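Local coordinates for protein restriction endonuclease R.BpuJI (Bacillus pumilus, PDB 2VLA) that probably cuts double-stranded DNA as a type II restriction endonuclease, this chain being the N-terminal domain that recognises the specific target sequence, at residues P27-I32 with K46-R51; F138-Q143 with Q245-K250; P251-Y256 with K271-Y276. All coordinates share one frame; numbering follows the deposited sequence. Where two conformers were deposited one is given.

Contact 1 (P27-I32 with K46-R51); sequences PAYANI and KDFNNR
I32 lays its branched side chain against F48 and the aliphatic base of R51, each branch having its own neighbour. The delta methyl meets the root of the arginine, I32 CD1 lying 3.5 Å from R51 CB. The other methyl, CG2, turns to the F48 ring, I32 CG2 to F48 CD2 measuring 3.7 Å; the two side chains cross at about a right angle. F48 has CG anti to its own N (chi1 -178°), which sets the ring beside I32 CG2, and the far tip of the ring reaches Y29, F48 CZ to Y29 CD1 being 4.1 Å. R51 runs past I32 in the opposite direction, bent at chi2 and chi3, so that one face of its guanidinium lies over I32 CG1, 3.4 Å from the plane and toward the rim. R51 NH2 then comes within 3.8 Å of N31 C. A salt bridge from R51 NH1 to D35 holds the charged end on helix 22-36, while Y29 OH bonds to H68. The pair forms an antiparallel helical hairpin, helices 22-36 and 41-56, whose local axes come to 10.4 Å at 145°; I72 and A73 of helix 62-76 pack on Y29 and F48. The chemistry is therefore apolar inside, with a flat cation closing one rim whose charge is probably balanced mainly by D35.

Contact 2 (F138-Q143 with Q245-K250); sequences FPYILQ and QFWGNK
P139 O receives the helical bond from Q143 N at 3.0 Å and is also touched by a methylene of the loop, W247 CB lying 3.7 Å from P139 O. The same W247 CB rests on Y140 CA, in the first turn of helix 137-150. W247 holds CG between its backbone N and carbonyl carbon (chi1 70°), and this turns the ring alongside the helix. Q143 CG, anti to the backbone N (chi1 -174°), lies over the five-membered ring, 3.7 Å from the centroid: a CH-pi contact whose shortest approach is Q143 CG to W247 CD1, 3.4 Å. The bend at chi2 folds the amide back along the indole, past the CD1–NE1 rim with CD nearest, its plane tilted 21° from the ring. Y140 offers a different surface, since W247 O sits near the plane of its ring at the edge, 3.9 Å from Y140 CD2; the phenol itself is held by I175 O. At the other end of the contact the proline ring packs on F246, P139 CG to F246 CB being 3.9 Å. A type I turn from F246 to N249, closed by N249 N to F246 O, sets F246 and W247 on the helix, and F246 meets F111 and Y242 edge-to-face. P177 packs on Q143, Y140 and W247. The side chain of W247 is about 4 Å from a bound PG6, a polyether probably from the crystallisation liquor. Dispersion, rather than direct polar bonds, thus joins this loop to the helix and probably steadies W247, which borders the polyether.

Contact 3 (P251-Y256 with K271-Y276); sequences PEFNAY and KDWQQY
F253 fills the tight, buried half of the contact, whereas the exposed E252, which buries less surface, and a water make up the looser half. With CG anti to its N (chi1 180°), the F253 ring rests on the D272–W273 backbone of helix 263-278 and one face lies over W273 CA, a CH-pi contact 4.1 Å from the ring centroid. The six-membered ring of W273 points its edge at the face of F253 in a T-shaped stack, planes at 83° and F253 CD2 to W273 CE3 3.7 Å. The rim of the phenylalanine takes D272 CB near its plane, 3.7 Å from F253 CE1. Y276 receives F253 CB over a face, 4.0 Å from the centroid; the two ring planes are 29° apart but displaced, with little stacking. On the exposed side E252 lays CB and CG against Y276 CE1 (CG 3.7 Å), and the bend at chi2 carries the carboxylate off to R136, a salt bridge from E252 OE1. A water between backbone and phenol accepts from E252 N at 2.9 Å and donates a longer bond to Y276 OH at 3.2 Å, a hydroxyl also paired with K112 O. Further along the loop N254 OD1 accepts from Y256 N (2.9 Å) in an Asx turn. D272 is tied to Y258. The three-ring cluster thus pins the loop to the last helix, its polar rim groups finding partners outside the aromatic core.

How the contacts relate
All three contacts belong to the N-terminal recognition domain and follow one another along the chain. Contacts 2 and 3 are consecutive: K250 ends one and P251 begins the other, so a single loop is fixed first to helix 137-150 and then to helix 263-278, with centres about 17 Å apart. R136 links them, bonding K250 O and pairing with E252. Contact 1 stands apart, its centre about 34 Å from that of contact 2, on the opposite side of the chain's centre, and about 26 Å from that of contact 3. The nearest atoms of contacts 1, 2 and 3 lie about 7, 13 and 8 Å from the DNA; of the three, contact 2 is the one that contributes residues to the polyether pocket.

Contact 1 (P27-I32 with K46-R51)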
loop_
_atom_site.group_PDB
_atom_site.type_symbol
_atom_site.label_atom_id
_atom_site.label_comp_id
_atom_site.label_asym_id
_atom_site.label_seq_id
_atom_site.Cartn_x
_atom_site.Cartn_y
_atom_site.Cartn_z
ATOM N N PRO A 27 0.590 -7.677 -16.847
ATOM C CA PRO A 27 1.476 -8.408 -17.746
ATOM C C PRO A 27 2.361 -7.504 -18.594
ATOM O O PRO A 27 3.499 -7.856 -18.875
ATOM C CB PRO A 27 0.500 -9.182 -18.629
ATOM C CG PRO A 27 -0.696 -9.336 -17.817
ATOM C CD PRO A 27 -0.808 -8.087 -17.015
ATOM N N ALA A 28 1.834 -6.368 -19.055
ATOM C CA ALA A 28 2.642 -5.459 -19.836
ATOM C C ALA A 28 3.829 -4.919 -19.042
ATOM O O ALA A 28 4.973 -4.985 -19.510
ATOM C CB ALA A 28 1.786 -4.314 -20.396
ATOM N N TYR A 29 3.577 -4.413 -17.835
ATOM C CA TYR A 29 4.659 -3.896 -17.011
ATOM C C TYR A 29 5.731 -5.005 -16.861
ATOM O O TYR A 29 6.921 -4.760 -17.004
ATOM C CB TYR A 29 4.171 -3.521 -15.623
ATOM C CG TYR A 29 3.235 -2.337 -15.485
ATOM C CD1 TYR A 29 3.298 -1.225 -16.327
ATOM C CD2 TYR A 29 2.342 -2.298 -14.434
ATOM C CE1 TYR A 29 2.424 -0.133 -16.137
ATOM C CE2 TYR A 29 1.513 -1.238 -14.222
ATOM C CZ TYR A 29 1.554 -0.148 -15.050
ATOM O OH TYR A 29 0.677 0.883 -14.787
ATOM N N ALA A 30 5.290 -6.209 -16.515
ATOM C CA ALA A 30 6.216 -7.283 -16.184
ATOM C C ALA A 30 7.028 -7.705 -17.404
ATOM O O ALA A 30 8.234 -7.939 -17.310
ATOM C CB ALA A 30 5.459 -8.463 -15.621
ATOM N N ASN A 31 6.362 -7.836 -18.538
ATOM C CA ASN A 31 7.022 -8.312 -19.751
ATOM C C ASN A 31 7.949 -7.275 -20.311
ATOM O O ASN A 31 9.020 -7.600 -20.805
ATOM C CB ASN A 31 6.000 -8.760 -20.791
ATOM C CG ASN A 31 5.470 -10.151 -20.509
ATOM O OD1 ASN A 31 6.219 -11.030 -20.057
ATOM N ND2 ASN A 31 4.201 -10.358 -20.740
ATOM N N ILE A 32 7.539 -6.010 -20.242
ATOM C CA ILE A 32 8.417 -4.931 -20.658
ATOM C C ILE A 32 9.699 -4.965 -19.819
ATOM O O ILE A 32 10.810 -4.954 -20.353
ATOM C CB ILE A 32 7.743 -3.567 -20.522
ATOM C CG1 ILE A 32 6.602 -3.446 -21.546
ATOM C CG2 ILE A 32 8.792 -2.442 -20.700
ATOM C CD1 ILE A 32 5.668 -2.242 -21.326
ATOM N N LYS A 46 13.416 5.163 -22.227
ATOM C CA LYS A 46 12.953 5.238 -23.602
ATOM C C LYS A 46 12.231 3.965 -23.990
ATOM O O LYS A 46 11.122 4.005 -24.539
ATOM C CB LYS A 46 14.135 5.483 -24.551
ATOM C CG LYS A 46 13.788 5.353 -26.035
ATOM N N ASP A 47 12.852 2.831 -23.688
ATOM C CA ASP A 47 12.335 1.544 -24.106
ATOM C C ASP A 47 11.052 1.174 -23.356
ATOM O O ASP A 47 10.118 0.614 -23.936
ATOM C CB ASP A 47 13.399 0.467 -23.917
ATOM C CG ASP A 47 14.569 0.621 -24.891
ATOM O OD1 ASP A 47 14.398 1.301 -25.935
ATOM O OD2 ASP A 47 15.650 0.072 -24.609
ATOM N N PHE A 48 10.997 1.505 -22.074
ATOM C CA PHE A 48 9.792 1.264 -21.299
ATOM C C PHE A 48 8.615 2.054 -21.881
ATOM O O PHE A 48 7.558 1.501 -22.146
ATOM C CB PHE A 48 10.006 1.642 -19.831
ATOM C CG PHE A 48 8.817 1.379 -18.967
ATOM C CD1 PHE A 48 7.773 2.289 -18.912
ATOM C CD2 PHE A 48 8.750 0.225 -18.185
ATOM C CE1 PHE A 48 6.670 2.053 -18.122
ATOM C CE2 PHE A 48 7.643 -0.027 -17.402
ATOM C CZ PHE A 48 6.603 0.894 -17.360
ATOM N N ASN A 49 8.814 3.351 -22.069
ATOM C CA ASN A 49 7.755 4.226 -22.560
ATOM C C ASN A 49 7.283 3.829 -23.960
ATOM O O ASN A 49 6.099 3.850 -24.248
ATOM C CB ASN A 49 8.234 5.671 -22.594
ATOM C CG ASN A 49 8.257 6.317 -21.229
ATOM O OD1 ASN A 49 8.157 5.642 -20.201
ATOM N ND2 ASN A 49 8.394 7.646 -21.209
ATOM N N ASN A 50 8.225 3.469 -24.825
ATOM C CA ASN A 50 7.889 3.061 -26.184
ATOM C C ASN A 50 7.023 1.807 -26.235
ATOM O O ASN A 50 6.178 1.670 -27.119
ATOM C CB ASN A 50 9.159 2.865 -27.025
ATOM C CG ASN A 50 9.768 4.185 -27.485
ATOM O OD1 ASN A 50 9.105 5.219 -27.488
ATOM N ND2 ASN A 50 11.036 4.149 -27.870
ATOM N N ARG A 51 7.229 0.892 -25.287
ATOM C CA ARG A 51 6.386 -0.294 -25.188
ATOM C C ARG A 51 5.030 0.022 -24.530
ATOM O O ARG A 51 3.983 -0.425 -25.005
ATOM C CB ARG A 51 7.102 -1.411 -24.410
ATOM C CG ARG A 51 8.286 -2.060 -25.147
ATOM C CD ARG A 51 7.879 -3.311 -25.955
ATOM N NE ARG A 51 7.246 -4.374 -25.144
ATOM C CZ ARG A 51 7.899 -5.402 -24.579
ATOM N NH1 ARG A 51 9.219 -5.518 -24.692
ATOM N NH2 ARG A 51 7.224 -6.311 -23.891
#

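Contact 2 (F138-Q143 with Q245-K250)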
loop_
_atom_site.group_PDB
_atom_site.type_symbol
_atom_site.label_atom_id
_atom_site.label_comp_id
_atom_site.label_asym_id
_atom_site.label_seq_id
_atom_site.Cartn_x
_atom_site.Cartn_y
_atom_site.Cartn_z
ATOM N N PHE A 138 -1.630 -3.821 6.579
ATOM C CA PHE A 138 -2.468 -4.911 6.064
ATOM C C PHE A 138 -2.649 -6.069 7.066
ATOM O O PHE A 138 -3.764 -6.482 7.340
ATOM C CB PHE A 138 -1.993 -5.368 4.685
ATOM C CG PHE A 138 -2.251 -4.344 3.616
ATOM C CD1 PHE A 138 -3.541 -4.037 3.273
ATOM C CD2 PHE A 138 -1.247 -3.633 3.061
ATOM C CE1 PHE A 138 -3.828 -3.045 2.265
ATOM C CE2 PHE A 138 -1.497 -2.644 2.085
ATOM C CZ PHE A 138 -2.816 -2.365 1.697
ATOM N N PRO A 139 -1.550 -6.522 7.716
ATOM C CA PRO A 139 -1.775 -7.375 8.862
ATOM C C PRO A 139 -2.774 -6.771 9.869
ATOM O O PRO A 139 -3.647 -7.469 10.373
ATOM C CB PRO A 139 -0.368 -7.515 9.456
ATOM C CG PRO A 139 0.521 -7.439 8.260
ATOM C CD PRO A 139 -0.122 -6.389 7.389
ATOM N N TYR A 140 -2.639 -5.487 10.145
ATOM C CA TYR A 140 -3.472 -4.859 11.119
ATOM C C TYR A 140 -4.963 -4.868 10.697
ATOM O O TYR A 140 -5.848 -5.205 11.468
ATOM C CB TYR A 140 -2.992 -3.431 11.416
ATOM C CG TYR A 140 -3.588 -2.860 12.675
ATOM C CD1 TYR A 140 -4.806 -2.234 12.646
ATOM C CD2 TYR A 140 -2.948 -3.007 13.927
ATOM C CE1 TYR A 140 -5.373 -1.749 13.757
ATOM C CE2 TYR A 140 -3.523 -2.515 15.049
ATOM C CZ TYR A 140 -4.738 -1.889 14.976
ATOM O OH TYR A 140 -5.379 -1.372 16.072
ATOM N N ILE A 141 -5.232 -4.476 9.437
ATOM C CA ILE A 141 -6.614 -4.478 8.902
ATOM C C ILE A 141 -7.213 -5.875 8.996
ATOM O O ILE A 141 -8.345 -6.057 9.448
ATOM C CB ILE A 141 -6.655 -3.991 7.430
ATOM C CG1 ILE A 141 -6.387 -2.494 7.351
ATOM C CG2 ILE A 141 -8.015 -4.312 6.785
ATOM C CD1 ILE A 141 -5.896 -2.046 5.990
ATOM N N LEU A 142 -6.445 -6.874 8.579
ATOM C CA LEU A 142 -6.930 -8.225 8.614
ATOM C C LEU A 142 -7.272 -8.654 10.075
ATOM O O LEU A 142 -8.290 -9.286 10.315
ATOM C CB LEU A 142 -5.887 -9.165 8.014
ATOM C CG LEU A 142 -5.758 -9.058 6.477
ATOM C CD1 LEU A 142 -4.609 -9.957 6.051
ATOM C CD2 LEU A 142 -7.090 -9.445 5.738
ATOM N N GLN A 143 -6.422 -8.294 11.047
ATOM C CA GLN A 143 -6.736 -8.615 12.416
ATOM C C GLN A 143 -7.970 -7.872 12.943
ATOM O O GLN A 143 -8.770 -8.433 13.676
ATOM C CB GLN A 143 -5.533 -8.355 13.320
ATOM C CG GLN A 143 -5.733 -8.806 14.788
ATOM C CD GLN A 143 -5.788 -10.304 14.937
ATOM O OE1 GLN A 143 -5.363 -11.040 14.068
ATOM N NE2 GLN A 143 -6.181 -10.753 16.117
ATOM N N GLN A 245 -1.299 -12.330 11.569
ATOM C CA GLN A 245 -0.489 -12.606 12.771
ATOM C C GLN A 245 0.686 -11.649 12.930
ATOM O O GLN A 245 1.278 -11.579 13.990
ATOM C CB GLN A 245 -0.005 -14.063 12.769
ATOM C CG GLN A 245 -1.054 -15.021 13.308
ATOM C CD GLN A 245 -0.825 -16.459 12.899
ATOM O OE1 GLN A 245 0.186 -16.793 12.280
ATOM N NE2 GLN A 245 -1.776 -17.322 13.236
ATOM N N PHE A 246 0.987 -10.879 11.893
ATOM C CA PHE A 246 2.016 -9.852 11.970
ATOM C C PHE A 246 1.494 -8.487 12.446
ATOM O O PHE A 246 2.240 -7.512 12.454
ATOM C CB PHE A 246 2.722 -9.695 10.614
ATOM C CG PHE A 246 3.475 -10.904 10.188
ATOM C CD1 PHE A 246 2.828 -11.960 9.572
ATOM C CD2 PHE A 246 4.841 -11.015 10.447
ATOM C CE1 PHE A 246 3.515 -13.076 9.177
ATOM C CE2 PHE A 246 5.541 -12.139 10.074
ATOM C CZ PHE A 246 4.880 -13.192 9.468
ATOM N N TRP A 247 0.229 -8.419 12.858
ATOM C CA TRP A 247 -0.375 -7.134 13.187
ATOM C C TRP A 247 0.352 -6.357 14.256
ATOM O O TRP A 247 0.342 -5.113 14.249
ATOM C CB TRP A 247 -1.838 -7.300 13.589
ATOM C CG TRP A 247 -2.068 -7.982 14.936
ATOM C CD1 TRP A 247 -2.365 -9.301 15.146
ATOM C CD2 TRP A 247 -2.082 -7.363 16.249
ATOM N NE1 TRP A 247 -2.533 -9.540 16.486
ATOM C CE2 TRP A 247 -2.387 -8.364 17.172
ATOM C CE3 TRP A 247 -1.865 -6.072 16.712
ATOM C CZ2 TRP A 247 -2.457 -8.116 18.536
ATOM C CZ3 TRP A 247 -1.906 -5.838 18.071
ATOM C CH2 TRP A 247 -2.225 -6.846 18.956
ATOM N N GLY A 248 0.951 -7.075 15.209
ATOM C CA GLY A 248 1.619 -6.435 16.350
ATOM C C GLY A 248 3.101 -6.196 16.166
ATOM O O GLY A 248 3.758 -5.678 17.072
ATOM N N ASN A 249 3.625 -6.532 14.992
ATOM C CA ASN A 249 5.046 -6.376 14.706
ATOM C C ASN A 249 5.403 -4.949 14.324
ATOM O O ASN A 249 4.696 -4.311 13.540
ATOM C CB ASN A 249 5.468 -7.301 13.574
ATOM C CG ASN A 249 5.600 -8.749 14.010
ATOM O OD1 ASN A 249 4.765 -9.263 14.755
ATOM N ND2 ASN A 249 6.640 -9.438 13.499
ATOM N N LYS A 250 6.549 -4.482 14.763
ATOM C CA LYS A 250 7.132 -3.297 14.203
ATOM C C LYS A 250 7.328 -3.528 12.710
ATOM O O LYS A 250 7.544 -4.655 12.288
ATOM C CB LYS A 250 8.479 -3.003 14.895
ATOM C CG LYS A 250 8.364 -2.219 16.170
ATOM C CD LYS A 250 9.724 -1.665 16.606
ATOM C CE LYS A 250 9.579 -0.316 17.298
ATOM N NZ LYS A 250 9.415 -0.462 18.775
#

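Contact 3 (P251-Y256 with K271-Y276)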
loop_
_atom_site.group_PDB
_atom_site.type_symbol
_atom_site.label_atom_id
_atom_site.label_comp_id
_atom_site.label_asym_id
_atom_site.label_seq_id
_atom_site.Cartn_x
_atom_site.Cartn_y
_atom_site.Cartn_z
ATOM N N PRO A 251 7.310 -2.444 11.926
ATOM C CA PRO A 251 7.702 -2.540 10.533
ATOM C C PRO A 251 9.038 -3.256 10.352
ATOM O O PRO A 251 9.983 -3.030 11.116
ATOM C CB PRO A 251 7.820 -1.090 10.112
ATOM C CG PRO A 251 6.824 -0.379 10.951
ATOM C CD PRO A 251 6.883 -1.078 12.285
ATOM N N GLU A 252 9.107 -4.129 9.366
ATOM C CA GLU A 252 10.331 -4.848 9.058
ATOM C C GLU A 252 11.448 -3.889 8.632
ATOM O O GLU A 252 12.607 -4.093 8.941
ATOM C CB GLU A 252 10.053 -5.853 7.952
ATOM C CG GLU A 252 11.178 -6.803 7.663
ATOM C CD GLU A 252 11.551 -7.637 8.872
ATOM O OE1 GLU A 252 10.635 -8.104 9.588
ATOM O OE2 GLU A 252 12.750 -7.813 9.112
ATOM N N PHE A 253 11.088 -2.876 7.873
ATOM C CA PHE A 253 12.027 -1.855 7.430
ATOM C C PHE A 253 11.993 -0.661 8.391
ATOM O O PHE A 253 10.949 -0.083 8.647
ATOM C CB PHE A 253 11.688 -1.409 5.992
ATOM C CG PHE A 253 12.594 -0.354 5.456
ATOM C CD1 PHE A 253 13.811 -0.691 4.871
ATOM C CD2 PHE A 253 12.250 0.987 5.542
ATOM C CE1 PHE A 253 14.651 0.288 4.369
ATOM C CE2 PHE A 253 13.090 1.966 5.050
ATOM C CZ PHE A 253 14.302 1.609 4.472
ATOM N N ASN A 254 13.138 -0.362 8.988
ATOM C CA ASN A 254 13.207 0.645 10.031
ATOM C C ASN A 254 13.595 2.025 9.495
ATOM O O ASN A 254 14.790 2.302 9.240
ATOM C CB ASN A 254 14.218 0.199 11.104
ATOM C CG ASN A 254 14.301 1.150 12.238
ATOM O OD1 ASN A 254 13.583 2.132 12.300
ATOM N ND2 ASN A 254 15.214 0.872 13.169
ATOM N N ALA A 255 12.590 2.897 9.331
ATOM C CA ALA A 255 12.816 4.232 8.773
ATOM C C ALA A 255 13.532 5.146 9.767
ATOM O O ALA A 255 14.044 6.208 9.407
ATOM C CB ALA A 255 11.478 4.845 8.366
ATOM N N TYR A 256 13.556 4.730 11.012
ATOM C CA TYR A 256 13.999 5.596 12.105
ATOM C C TYR A 256 15.519 5.524 12.339
ATOM O O TYR A 256 16.045 6.204 13.203
ATOM C CB TYR A 256 13.208 5.268 13.371
ATOM C CG TYR A 256 11.771 5.710 13.270
ATOM C CD1 TYR A 256 10.807 4.895 12.658
ATOM C CD2 TYR A 256 11.395 6.974 13.653
ATOM C CE1 TYR A 256 9.496 5.311 12.503
ATOM C CE2 TYR A 256 10.078 7.416 13.489
ATOM C CZ TYR A 256 9.127 6.563 12.907
ATOM O OH TYR A 256 7.840 7.003 12.728
ATOM N N LYS A 271 17.023 3.646 -1.542
ATOM C CA LYS A 271 17.614 2.452 -2.131
ATOM C C LYS A 271 17.324 1.220 -1.287
ATOM O O LYS A 271 16.928 0.169 -1.815
ATOM C CB LYS A 271 19.126 2.619 -2.295
ATOM C CG LYS A 271 19.764 1.514 -3.101
ATOM N N ASP A 272 17.518 1.345 0.028
ATOM C CA ASP A 272 17.279 0.248 0.937
ATOM C C ASP A 272 15.794 -0.108 0.968
ATOM O O ASP A 272 15.434 -1.287 1.058
ATOM C CB ASP A 272 17.733 0.611 2.350
ATOM C CG ASP A 272 19.233 0.847 2.453
ATOM O OD1 ASP A 272 19.991 0.399 1.568
ATOM O OD2 ASP A 272 19.653 1.454 3.454
ATOM N N TRP A 273 14.925 0.903 0.927
ATOM C CA TRP A 273 13.485 0.620 0.877
ATOM C C TRP A 273 13.152 -0.240 -0.353
ATOM O O TRP A 273 12.426 -1.222 -0.260
ATOM C CB TRP A 273 12.637 1.897 0.856
ATOM C CG TRP A 273 11.226 1.572 0.405
ATOM C CD1 TRP A 273 10.709 1.710 -0.860
ATOM C CD2 TRP A 273 10.220 0.924 1.174
ATOM N NE1 TRP A 273 9.427 1.216 -0.906
ATOM C CE2 TRP A 273 9.104 0.719 0.328
ATOM C CE3 TRP A 273 10.138 0.511 2.514
ATOM C CZ2 TRP A 273 7.953 0.131 0.773
ATOM C CZ3 TRP A 273 9.011 -0.079 2.948
ATOM C CH2 TRP A 273 7.923 -0.292 2.082
ATOM N N GLN A 274 13.692 0.132 -1.495
ATOM C CA GLN A 274 13.338 -0.572 -2.725
ATOM C C GLN A 274 13.815 -2.039 -2.679
ATOM O O GLN A 274 13.124 -2.942 -3.157
ATOM C CB GLN A 274 13.901 0.136 -3.953
ATOM C CG GLN A 274 13.311 -0.350 -5.285
ATOM C CD GLN A 274 11.868 0.090 -5.488
ATOM O OE1 GLN A 274 11.335 0.868 -4.703
ATOM N NE2 GLN A 274 11.240 -0.381 -6.578
ATOM N N GLN A 275 14.968 -2.268 -2.057
ATOM C CA GLN A 275 15.503 -3.620 -1.909
ATOM C C GLN A 275 14.642 -4.470 -0.965
ATOM O O GLN A 275 14.435 -5.660 -1.201
ATOM C CB GLN A 275 16.944 -3.565 -1.388
ATOM C CG GLN A 275 17.522 -4.927 -1.006
ATOM C CD GLN A 275 17.645 -5.878 -2.189
ATOM O OE1 GLN A 275 17.906 -5.456 -3.319
ATOM N NE2 GLN A 275 17.492 -7.177 -1.924
ATOM N N TYR A 276 14.195 -3.869 0.132
ATOM C CA TYR A 276 13.279 -4.543 1.042
ATOM C C TYR A 276 11.950 -4.885 0.350
ATOM O O TYR A 276 11.456 -6.012 0.428
ATOM C CB TYR A 276 13.016 -3.673 2.282
ATOM C CG TYR A 276 11.748 -4.031 2.972
ATOM C CD1 TYR A 276 11.645 -5.182 3.725
ATOM C CD2 TYR A 276 10.627 -3.239 2.837
ATOM C CE1 TYR A 276 10.445 -5.537 4.307
ATOM C CE2 TYR A 276 9.442 -3.584 3.397
ATOM C CZ TYR A 276 9.330 -4.730 4.111
ATOM O OH TYR A 276 8.128 -5.076 4.667
HETATM O O HOH W 1 6.942 -4.215 7.513
#